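Local structure of galactan 1,3-beta-galactosidase (Phanerochaete chrysosporium, 7BYS) at residues A[25-29]-A[30-34]; A[275-279]-A[280-284]; A[306-309]-A[310-313]. The protein probably splits galactose units from the ends of beta-1,3-galactan chains as a family 43 glycoside hydrolase, and carries a calcium-binding carbohydrate-binding module. All coordinates share one frame; numbering follows the deposited sequence.

Contact 1 (A[25-29]-A[30-34]); sequences LQVGS and TFYWF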
loop_
_atom_site.group_PDB
_atom_site.type_symbol
_atom_site.label_atom_id
_atom_site.label_comp_id
_atom_site.label_asym_id
_atom_site.label_seq_id
_atom_site.Cartn_x
_atom_site.Cartn_y
_atom_site.Cartn_z
ATOM N N LEU A 25 -5.957 1.507 13.766
ATOM C CA LEU A 25 -6.292 1.960 15.110
ATOM C C LEU A 25 -5.685 0.973 16.091
ATOM O O LEU A 25 -5.759 -0.240 15.885
ATOM C CB LEU A 25 -7.828 1.983 15.300
ATOM C CG LEU A 25 -8.402 2.060 16.726
ATOM C CD1 LEU A 25 -8.249 3.445 17.325
ATOM C CD2 LEU A 25 -9.867 1.633 16.734
ATOM N N GLN A 26 -5.078 1.481 17.158
ATOM C CA GLN A 26 -4.575 0.621 18.218
ATOM C C GLN A 26 -5.397 0.859 19.475
ATOM O O GLN A 26 -5.565 2.006 19.902
ATOM C CB GLN A 26 -3.088 0.864 18.496
ATOM C CG GLN A 26 -2.499 -0.145 19.477
ATOM C CD GLN A 26 -1.055 0.149 19.866
ATOM O OE1 GLN A 26 -0.383 0.971 19.247
ATOM N NE2 GLN A 26 -0.579 -0.528 20.898
ATOM N N VAL A 27 -5.924 -0.223 20.047
ATOM C CA VAL A 27 -6.646 -0.186 21.317
ATOM C C VAL A 27 -5.948 -1.170 22.240
ATOM O O VAL A 27 -6.019 -2.389 22.032
ATOM C CB VAL A 27 -8.129 -0.546 21.155
ATOM C CG1 VAL A 27 -8.862 -0.422 22.505
ATOM C CG2 VAL A 27 -8.783 0.313 20.085
ATOM N N GLY A 28 -5.277 -0.650 23.261
ATOM C CA GLY A 28 -4.462 -1.529 24.078
ATOM C C GLY A 28 -3.421 -2.187 23.199
ATOM O O GLY A 28 -2.713 -1.519 22.439
ATOM N N SER A 29 -3.347 -3.513 23.265
ATOM C CA SER A 29 -2.383 -4.267 22.479
ATOM C C SER A 29 -2.976 -4.820 21.186
ATOM O O SER A 29 -2.295 -5.567 20.479
ATOM C CB SER A 29 -1.788 -5.399 23.319
ATOM O OG SER A 29 -2.816 -6.259 23.773
ATOM N N THR A 30 -4.224 -4.480 20.864
ATOM C CA THR A 30 -4.886 -4.988 19.668
ATOM C C THR A 30 -4.882 -3.924 18.579
ATOM O O THR A 30 -5.168 -2.753 18.833
ATOM C CB THR A 30 -6.331 -5.400 19.967
ATOM O OG1 THR A 30 -6.338 -6.400 20.994
ATOM C CG2 THR A 30 -6.998 -5.985 18.724
ATOM N N PHE A 31 -4.550 -4.340 17.364
ATOM C CA PHE A 31 -4.566 -3.459 16.209
ATOM C C PHE A 31 -5.791 -3.757 15.355
ATOM O O PHE A 31 -6.185 -4.920 15.200
ATOM C CB PHE A 31 -3.283 -3.608 15.383
ATOM C CG PHE A 31 -2.070 -3.032 16.064
ATOM C CD1 PHE A 31 -1.357 -3.788 16.977
ATOM C CD2 PHE A 31 -1.678 -1.720 15.831
ATOM C CE1 PHE A 31 -0.248 -3.259 17.621
ATOM C CE2 PHE A 31 -0.565 -1.182 16.470
ATOM C CZ PHE A 31 0.138 -1.945 17.367
ATOM N N TYR A 32 -6.381 -2.695 14.808
ATOM C CA TYR A 32 -7.574 -2.743 13.973
ATOM C C TYR A 32 -7.226 -2.140 12.624
ATOM O O TYR A 32 -6.727 -1.013 12.555
ATOM C CB TYR A 32 -8.739 -1.976 14.625
ATOM C CG TYR A 32 -9.190 -2.612 15.911
ATOM C CD1 TYR A 32 -8.476 -2.421 17.094
ATOM C CD2 TYR A 32 -10.309 -3.428 15.939
ATOM C CE1 TYR A 32 -8.875 -3.038 18.278
ATOM C CE2 TYR A 32 -10.712 -4.043 17.119
ATOM C CZ TYR A 32 -9.988 -3.846 18.271
ATOM O OH TYR A 32 -10.392 -4.459 19.440
ATOM N N TRP A 33 -7.464 -2.899 11.566
ATOM C CA TRP A 33 -7.251 -2.452 10.196
ATOM C C TRP A 33 -8.622 -2.272 9.563
ATOM O O TRP A 33 -9.363 -3.244 9.392
ATOM C CB TRP A 33 -6.396 -3.497 9.474
ATOM C CG TRP A 33 -6.069 -3.197 8.036
ATOM C CD1 TRP A 33 -6.457 -2.113 7.293
ATOM C CD2 TRP A 33 -5.276 -4.020 7.163
ATOM N NE1 TRP A 33 -5.952 -2.221 6.012
ATOM C CE2 TRP A 33 -5.232 -3.383 5.906
ATOM C CE3 TRP A 33 -4.617 -5.250 7.322
ATOM C CZ2 TRP A 33 -4.533 -3.921 4.819
ATOM C CZ3 TRP A 33 -3.931 -5.784 6.246
ATOM C CH2 TRP A 33 -3.895 -5.128 5.007
ATOM N N PHE A 34 -8.973 -1.021 9.268
ATOM C CA PHE A 34 -10.185 -0.675 8.547
ATOM C C PHE A 34 -9.829 -0.372 7.103
ATOM O O PHE A 34 -8.775 0.195 6.822
ATOM C CB PHE A 34 -10.823 0.584 9.136
ATOM C CG PHE A 34 -11.177 0.462 10.581
ATOM C CD1 PHE A 34 -10.267 0.800 11.565
ATOM C CD2 PHE A 34 -12.425 0.012 10.955
ATOM C CE1 PHE A 34 -10.591 0.681 12.912
ATOM C CE2 PHE A 34 -12.752 -0.113 12.303
ATOM C CZ PHE A 34 -11.838 0.217 13.275
HETATM O O HOH W 1 -5.945 -5.799 23.548
#

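Contact 2 (A[275-279]-A[280-284]); sequences LDFSS and GAPQI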
loop_
_atom_site.group_PDB
_atom_site.type_symbol
_atom_site.label_atom_id
_atom_site.label_comp_id
_atom_site.label_asym_id
_atom_site.label_seq_id
_atom_site.Cartn_x
_atom_site.Cartn_y
_atom_site.Cartn_z
ATOM N N LEU A 275 9.724 2.183 7.065
ATOM C CA LEU A 275 10.055 3.567 6.759
ATOM C C LEU A 275 11.140 3.920 7.764
ATOM O O LEU A 275 10.858 4.117 8.950
ATOM C CB LEU A 275 8.827 4.453 6.918
ATOM C CG LEU A 275 8.802 5.825 6.250
ATOM C CD1 LEU A 275 9.052 5.735 4.742
ATOM C CD2 LEU A 275 7.451 6.497 6.516
ATOM N N ASP A 276 12.381 3.949 7.298
ATOM C CA ASP A 276 13.527 4.092 8.178
ATOM C C ASP A 276 13.918 5.556 8.312
ATOM O O ASP A 276 14.095 6.254 7.309
ATOM C CB ASP A 276 14.700 3.264 7.657
ATOM C CG ASP A 276 15.755 3.045 8.711
ATOM O OD1 ASP A 276 16.401 4.039 9.090
ATOM O OD2 ASP A 276 15.922 1.897 9.180
ATOM N N PHE A 277 14.044 6.011 9.557
ATOM C CA PHE A 277 14.366 7.395 9.878
ATOM C C PHE A 277 15.814 7.585 10.308
ATOM O O PHE A 277 16.182 8.699 10.702
ATOM C CB PHE A 277 13.478 7.887 11.028
ATOM C CG PHE A 277 12.078 8.265 10.617
ATOM C CD1 PHE A 277 11.136 7.289 10.330
ATOM C CD2 PHE A 277 11.698 9.603 10.550
ATOM C CE1 PHE A 277 9.843 7.633 9.968
ATOM C CE2 PHE A 277 10.406 9.951 10.187
ATOM C CZ PHE A 277 9.478 8.965 9.903
ATOM N N SER A 278 16.635 6.535 10.253
ATOM C CA SER A 278 17.983 6.599 10.811
ATOM C C SER A 278 18.834 7.719 10.223
ATOM O O SER A 278 19.800 8.143 10.865
ATOM C CB SER A 278 18.695 5.263 10.623
ATOM O OG SER A 278 18.809 4.959 9.243
ATOM N N SER A 279 18.518 8.204 9.027
ATOM C CA SER A 279 19.265 9.308 8.440
ATOM C C SER A 279 18.662 10.669 8.770
ATOM O O SER A 279 19.143 11.686 8.261
ATOM C CB SER A 279 19.380 9.134 6.924
ATOM O OG SER A 279 18.209 9.598 6.268
ATOM N N GLY A 280 17.636 10.713 9.619
ATOM C CA GLY A 280 16.867 11.919 9.843
ATOM C C GLY A 280 15.793 12.186 8.810
ATOM O O GLY A 280 14.829 12.907 9.104
ATOM N N ALA A 281 15.931 11.636 7.612
ATOM C CA ALA A 281 14.927 11.698 6.570
ATOM C C ALA A 281 14.309 10.321 6.432
ATOM O O ALA A 281 15.048 9.328 6.410
ATOM C CB ALA A 281 15.599 12.086 5.252
ATOM N N PRO A 282 12.985 10.200 6.366
ATOM C CA PRO A 282 12.387 8.870 6.200
ATOM C C PRO A 282 12.594 8.353 4.784
ATOM O O PRO A 282 12.533 9.107 3.813
ATOM C CB PRO A 282 10.902 9.101 6.503
ATOM C CG PRO A 282 10.680 10.563 6.240
ATOM C CD PRO A 282 11.974 11.247 6.599
ATOM N N GLN A 283 12.870 7.057 4.677
ATOM C CA GLN A 283 13.078 6.404 3.390
ATOM C C GLN A 283 12.493 5.007 3.460
ATOM O O GLN A 283 12.701 4.297 4.445
ATOM C CB GLN A 283 14.569 6.287 3.046
ATOM C CG GLN A 283 15.233 7.575 2.572
ATOM C CD GLN A 283 14.582 8.157 1.332
ATOM O OE1 GLN A 283 14.752 7.651 0.219
ATOM N NE2 GLN A 283 13.823 9.224 1.521
ATOM N N ILE A 284 11.741 4.623 2.426
ATOM C CA ILE A 284 11.268 3.250 2.333
ATOM C C ILE A 284 12.471 2.323 2.240
ATOM O O ILE A 284 13.409 2.574 1.473
ATOM C CB ILE A 284 10.345 3.096 1.113
ATOM C CG1 ILE A 284 8.956 3.663 1.411
ATOM C CG2 ILE A 284 10.282 1.630 0.671
ATOM C CD1 ILE A 284 8.011 3.642 0.213
HETATM O O HOH W 2 16.688 7.195 6.858
#

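Contact 3 (A[306-309]-A[310-313]); sequences SYEA and ENGQ. With CA (calcium ion), chain F.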
loop_
_atom_site.group_PDB
_atom_site.type_symbol
_atom_site.label_atom_id
_atom_site.label_comp_id
_atom_site.label_asym_id
_atom_site.label_seq_id
_atom_site.Cartn_x
_atom_site.Cartn_y
_atom_site.Cartn_z
ATOM N N SER A 306 20.549 -14.112 -4.524
ATOM C CA SER A 306 20.217 -13.525 -5.816
ATOM C C SER A 306 20.773 -14.367 -6.954
ATOM O O SER A 306 21.910 -14.843 -6.889
ATOM C CB SER A 306 20.806 -12.119 -5.931
ATOM O OG SER A 306 20.094 -11.179 -5.144
ATOM N N TYR A 307 19.980 -14.507 -8.014
ATOM C CA TYR A 307 20.386 -15.192 -9.240
ATOM C C TYR A 307 20.030 -14.293 -10.414
ATOM O O TYR A 307 18.857 -13.946 -10.589
ATOM C CB TYR A 307 19.647 -16.524 -9.392
ATOM C CG TYR A 307 19.875 -17.502 -8.258
ATOM C CD1 TYR A 307 19.115 -17.441 -7.098
ATOM C CD2 TYR A 307 20.849 -18.497 -8.351
ATOM C CE1 TYR A 307 19.316 -18.337 -6.058
ATOM C CE2 TYR A 307 21.055 -19.395 -7.317
ATOM C CZ TYR A 307 20.290 -19.307 -6.174
ATOM O OH TYR A 307 20.497 -20.201 -5.138
ATOM N N GLU A 308 21.018 -13.950 -11.233
ATOM C CA GLU A 308 20.769 -13.114 -12.402
ATOM C C GLU A 308 20.135 -13.936 -13.512
ATOM O O GLU A 308 20.593 -15.041 -13.815
ATOM C CB GLU A 308 22.077 -12.508 -12.906
ATOM C CG GLU A 308 22.762 -11.571 -11.917
ATOM C CD GLU A 308 21.990 -10.294 -11.639
ATOM O OE1 GLU A 308 21.151 -9.882 -12.468
ATOM O OE2 GLU A 308 22.224 -9.695 -10.577
ATOM N N ALA A 309 19.078 -13.396 -14.126
ATOM C CA ALA A 309 18.425 -14.108 -15.219
ATOM C C ALA A 309 19.389 -14.365 -16.371
ATOM O O ALA A 309 19.337 -15.425 -17.011
ATOM C CB ALA A 309 17.213 -13.315 -15.704
ATOM N N GLU A 310 20.290 -13.417 -16.636
ATOM C CA GLU A 310 21.196 -13.533 -17.770
ATOM C C GLU A 310 22.237 -14.624 -17.573
ATOM O O GLU A 310 22.881 -15.021 -18.547
ATOM C CB GLU A 310 21.842 -12.175 -18.077
ATOM C CG GLU A 310 22.676 -11.590 -16.945
ATOM C CD GLU A 310 21.876 -10.712 -15.993
ATOM O OE1 GLU A 310 20.632 -10.865 -15.905
ATOM O OE2 GLU A 310 22.510 -9.844 -15.359
ATOM N N ASN A 311 22.412 -15.117 -16.350
ATOM C CA ASN A 311 23.274 -16.262 -16.097
ATOM C C ASN A 311 22.531 -17.583 -16.210
ATOM O O ASN A 311 23.151 -18.643 -16.073
ATOM C CB ASN A 311 23.938 -16.135 -14.719
ATOM C CG ASN A 311 24.928 -14.999 -14.660
ATOM O OD1 ASN A 311 25.492 -14.602 -15.681
ATOM N ND2 ASN A 311 25.145 -14.463 -13.464
ATOM N N GLY A 312 21.228 -17.545 -16.470
ATOM C CA GLY A 312 20.455 -18.748 -16.662
ATOM C C GLY A 312 20.607 -19.294 -18.063
ATOM O O GLY A 312 21.287 -18.729 -18.920
ATOM N N GLN A 313 19.942 -20.421 -18.298
ATOM C CA GLN A 313 20.018 -21.118 -19.572
ATOM C C GLN A 313 18.807 -20.707 -20.402
ATOM O O GLN A 313 17.660 -21.028 -20.059
ATOM C CB GLN A 313 20.063 -22.628 -19.340
ATOM C CG GLN A 313 21.429 -23.156 -18.860
ATOM C CD GLN A 313 22.021 -22.377 -17.678
ATOM O OE1 GLN A 313 21.594 -22.543 -16.529
ATOM N NE2 GLN A 313 23.012 -21.527 -17.960
HETATM CA CA CA F . 20.321 -8.926 -14.396
HETATM O O HOH W 3 23.649 -15.077 -10.922
#

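Contact 1 (A[25-29]-A[30-34])
Gln26 lays its extended side chain along one flat face of the Phe31 ring, the two pointing the same way. Its CG sits 3.9 Å from the centroid of the Phe31 ring, over the face but offset toward the rim, in a CH-pi contact, and the amide follows the same flat surface outward, with Gln26 CD 3.5 Å from Phe31 CZ. Amide and ring are stacked, their planes 29° apart. With CG anti to the backbone N (chi1 -173°) the side chain runs out toward the turn, where NE2 donates to Gly28 O at 2.8 Å and so fixes the rotation of the amide. With an alanine at Phe31 the Gln26 chain would probably lose the surface it lies on, and a gap would open beside Leu56 and Val294, which the ring also touches. The other face of the hairpin carries Leu25, Val27, Thr30 and Tyr32. Here the CG2 branch of Val27 projects as a knob against the Tyr32 ring at CE1, 3.8 Å away, while Leu25 pushes CB against the edge of the Phe34 ring, 3.9 Å from CE1. Tyr94 of strand 93-101 packs on both Leu25 and Val27. Backbone bonds pair Leu25 with Tyr32 and Val27 with Thr30; Gln26 and Phe31 between them form a non-hydrogen-bonded pair, their CA atoms 4.5 Å apart. Gly28 takes a positive phi of 59° at the bend. This is a two-residue beta hairpin closed by a type II' turn, joining the first two strands of one antiparallel sheet in the five-bladed beta-propeller of family 43 glycosidases.

Contact 2 (A[275-279]-A[280-284])
Asp276 OD1 is gripped twice by Ser278: the backbone N donates from 2.8 Å, nearly in line with the C-O bond, and Ser278 OG donates to the same oxygen from 2.6 Å on its syn side. The two donors come from opposite faces of the carboxylate plane, so in the conformer described the oxygen is clasped between them. OD2, the other oxygen, is bonded to Tyr299 OH. The bond from Ser278 N makes an Asx turn, and it leads into a type I beta turn from Phe277 to Gly280, closed by Gly280 N donating to Phe277 O at 2.7 Å. Together they form the bend of a beta hairpin at the outer edge of a propeller blade, where strand 269-276 turns back into the short strand 283-284. Gly280 has a positive phi (82°), and a CB there would clash with Ser279 O. A water bridges the bend, accepting from Ser279 N and donating to Ala281 O. Beyond it, Asp276 and Gln283 exchange two backbone hydrogen bonds. The apolar side of the hairpin is built on Pro282. Its CB rests over one face of the Phe277 ring, 3.8 Å from the centroid and 15° off the normal, a CH-pi contact. Pro282 CB also meets Leu275 CG at 3.9 Å, the proline and leucine lying side by side. Leu275 CG stands anti to the backbone N (chi1 -161°), from where CD1 reaches Ile284 CG1, also 3.9 Å away. His194 stacks on the Phe277 ring, and Trp215 packs on Pro282.

Contact 3 (A[306-309]-A[310-313])
Glu308 and Glu310 lie side by side and point the same way, their carboxylate planes turned 54° apart, with the calcium ion held between their ends. Glu308 gives one oxygen, OE1, at 2.3 Å from the calcium; Glu310 grips it with both, OE1 at 2.5 Å and OE2 at 2.6 Å. Both chains bend at chi2, and the chi1 of 61° in Glu310 swings its carboxylate back beside the Glu308 chain, where Glu310 CD comes within 3.6 Å of Glu308 CB. The calcium probably offsets the repulsion between Glu308 OE1 and Glu310 OE2, only 3.2 Å apart. Ser327, Lys330 and Asp422, all with backbone oxygens on the ion, supply further ligands of a calcium site in the beta-sandwich of the carbohydrate-binding module, at the end of strand 305-308. There the chain curls into a short 3-10 segment, with Asn311 N donating to Glu308 O and Gly312 N to Ala309 O. Asn311 also runs alongside Glu308, its amide nearly perpendicular (84°) to the carboxylate, with ND2 3.7 Å from Glu308 CB. A water accepts from both Asn311 ND2 and Glu308 N, tying the asparagine to the end of the strand.

In the fold
Contacts 1 and 2 are both beta hairpins of the catalytic propeller, in different sheets, with centres about 24 Å apart; contact 3 belongs to the carbohydrate-binding module, its centre about 43 Å from that of contact 1 and 32 Å from that of contact 2. The two hairpins are partly buried, each with buried aromatic and aliphatic side chains (Leu25, Phe31 and Phe34; Leu275, Phe277 and Pro282) and an exposed bend, whereas contact 3 lies at the surface. Their chemistry follows: CH-pi contacts and paired strands in the hairpins, metal coordination in contact 3. A carboxylate holds the bend of contact 2, whereas those of contact 3 hold a metal.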